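Protein BA_2500 (PDB 4GUC) is of unknown function but belongs to the DUF5065 family, placed in the E-set clan, whose members are typically beta-sandwich domains. Local coordinates at residues V54-L59 with K73-S78. Numbering follows the deposited sequence.
Sequences VKIYQL and KTIYDS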
# COMPACT_ATOMS: atom_id res chain seq x y z
N VAL A 54 -0.36 -4.18 5.34
CA VAL A 54 -0.45 -3.28 4.19
C VAL A 54 0.19 -1.92 4.51
O VAL A 54 0.03 -1.40 5.62
CB VAL A 54 -1.93 -3.03 3.78
CG1 VAL A 54 -2.06 -1.84 2.79
CG2 VAL A 54 -2.55 -4.30 3.26
N LYS A 55 0.97 -1.39 3.59
CA LYS A 55 1.53 -0.07 3.73
C LYS A 55 1.06 0.79 2.56
O LYS A 55 0.87 0.30 1.44
CB LYS A 55 3.07 -0.12 3.66
CG LYS A 55 3.77 -0.63 4.90
CD LYS A 55 5.26 -0.78 4.73
CE LYS A 55 5.91 -1.28 5.99
NZ LYS A 55 7.37 -1.47 5.69
N ILE A 56 0.84 2.07 2.84
CA ILE A 56 0.53 3.09 1.87
C ILE A 56 1.83 3.92 1.70
O ILE A 56 2.33 4.47 2.69
CB ILE A 56 -0.65 4.00 2.26
CG1 ILE A 56 -1.94 3.17 2.40
CG2 ILE A 56 -0.81 5.10 1.21
CD1 ILE A 56 -3.19 3.98 2.76
N TYR A 57 2.37 3.93 0.49
CA TYR A 57 3.55 4.71 0.17
C TYR A 57 3.20 5.83 -0.81
O TYR A 57 2.34 5.68 -1.67
CB TYR A 57 4.58 3.87 -0.58
CG TYR A 57 5.24 2.69 0.13
CD1 TYR A 57 6.47 2.84 0.76
CD2 TYR A 57 4.69 1.41 0.11
CE1 TYR A 57 7.13 1.76 1.36
CE2 TYR A 57 5.33 0.34 0.72
CZ TYR A 57 6.55 0.51 1.32
OH TYR A 57 7.13 -0.61 1.86
N GLN A 58 3.90 6.95 -0.69
CA GLN A 58 3.77 8.04 -1.63
C GLN A 58 4.87 7.84 -2.69
O GLN A 58 6.00 7.44 -2.39
CB GLN A 58 4.00 9.39 -0.95
CG GLN A 58 3.81 10.56 -1.88
CD GLN A 58 4.24 11.88 -1.26
OE1 GLN A 58 5.39 12.28 -1.46
NE2 GLN A 58 3.42 12.46 -0.43
N LEU A 59 4.54 8.10 -3.95
CA LEU A 59 5.49 7.98 -5.06
C LEU A 59 5.99 9.41 -5.35
O LEU A 59 5.21 10.26 -5.83
CB LEU A 59 4.82 7.34 -6.29
CG LEU A 59 5.66 7.22 -7.57
CD1 LEU A 59 6.97 6.55 -7.36
CD2 LEU A 59 4.89 6.49 -8.66
N LYS A 73 1.96 5.13 5.86
CA LYS A 73 1.17 4.43 6.87
C LYS A 73 1.39 2.94 6.82
O LYS A 73 1.55 2.39 5.73
CB LYS A 73 -0.33 4.68 6.63
CG LYS A 73 -1.25 4.38 7.80
CD LYS A 73 -1.04 5.38 8.94
CE LYS A 73 -1.91 5.10 10.15
NZ LYS A 73 -1.68 6.16 11.19
N THR A 74 1.38 2.29 7.98
CA THR A 74 1.49 0.82 8.11
C THR A 74 0.13 0.44 8.71
O THR A 74 -0.29 0.99 9.74
CB THR A 74 2.62 0.36 9.03
OG1 THR A 74 3.85 0.85 8.50
CG2 THR A 74 2.64 -1.15 9.09
N ILE A 75 -0.57 -0.49 8.07
CA ILE A 75 -1.91 -0.89 8.49
C ILE A 75 -1.95 -2.39 8.81
O ILE A 75 -1.57 -3.25 7.99
CB ILE A 75 -2.94 -0.62 7.37
CG1 ILE A 75 -2.76 0.77 6.72
CG2 ILE A 75 -4.36 -0.83 7.90
CD1 ILE A 75 -3.73 1.03 5.53
N TYR A 76 -2.39 -2.72 10.02
CA TYR A 76 -2.53 -4.12 10.43
C TYR A 76 -3.94 -4.63 10.19
O TYR A 76 -4.86 -3.85 10.03
CB TYR A 76 -2.10 -4.32 11.89
CG TYR A 76 -0.59 -4.27 12.02
CD1 TYR A 76 0.14 -5.45 12.04
CD2 TYR A 76 0.08 -3.08 12.08
CE1 TYR A 76 1.51 -5.44 12.15
CE2 TYR A 76 1.48 -3.05 12.18
CZ TYR A 76 2.17 -4.24 12.21
OH TYR A 76 3.55 -4.27 12.32
N ASP A 77 -4.08 -5.94 10.10
CA ASP A 77 -5.36 -6.59 9.90
C ASP A 77 -6.22 -6.36 11.14
O ASP A 77 -5.84 -6.80 12.23
CB ASP A 77 -5.11 -8.10 9.68
CG ASP A 77 -6.36 -8.95 9.80
OD1 ASP A 77 -7.50 -8.53 9.55
OD2 ASP A 77 -6.18 -10.13 10.16
N SER A 78 -7.38 -5.73 10.97
CA SER A 78 -8.31 -5.43 12.06
C SER A 78 -9.63 -6.20 11.94
O SER A 78 -10.60 -5.85 12.61
CB SER A 78 -8.61 -3.91 12.11
OG SER A 78 -9.26 -3.43 10.93
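In both Ile56 (chi1 -62°) and Ile75 (chi1 -45°), CG1 stands anti to the carbonyl carbon, and each chain runs extended to CD1. The two chains cross at a slant and meet through their terminal methyls, Ile56 CD1 lying 4.1 Å from Ile75 CD1. Val54 joins them on the same face of the sheet. Its CG1 is 4.3 Å from Ile75 CD1, so Ile75 CD1 touches both Val54 and Ile56. Phe87 and Thr89 of strand 84-90 pack against this apolar group, and Met104 and Tyr100 of strand 98-106 also touch it. Lys73 starts from this face too, but its chain leads away, touching Thr89 and Tyr95.

Lys55 and Thr74 project from the other face, as a non-hydrogen-bonded pair. They lie side by side and point the same way. Thr74 OG1 sits alongside the lysine chain, 3.9 Å from Lys55 CE, a contact without a hydrogen bond. The extended chain carries Lys55 NZ on to a salt bridge with Asp9. The lysine also makes a cation-pi contact with Trp11.

Four backbone hydrogen bonds join the strands. Val54 and Ile75 bond in both directions. The bond from Ile75 N to Val54 O is short, at 2.7 Å. Ile56 and Lys73 form the next such pair. Ile56 N donates to Lys73 O at 3.0 Å, whereas the return bond from Lys73 N to Ile56 O is longer, at 3.3 Å. Lys73 O also receives a CA-H...O contact from Lys55 CA, 3.2 Å away. Strand 53-59 pairs with strand 98-106 along its other edge. The arrangement is an antiparallel beta hairpin of strands 53-59 and 69-76, with the face that bears Val54, Ile56 and Ile75 turned to strand 84-90 of the second sheet, consistent with an E-set beta-sandwich.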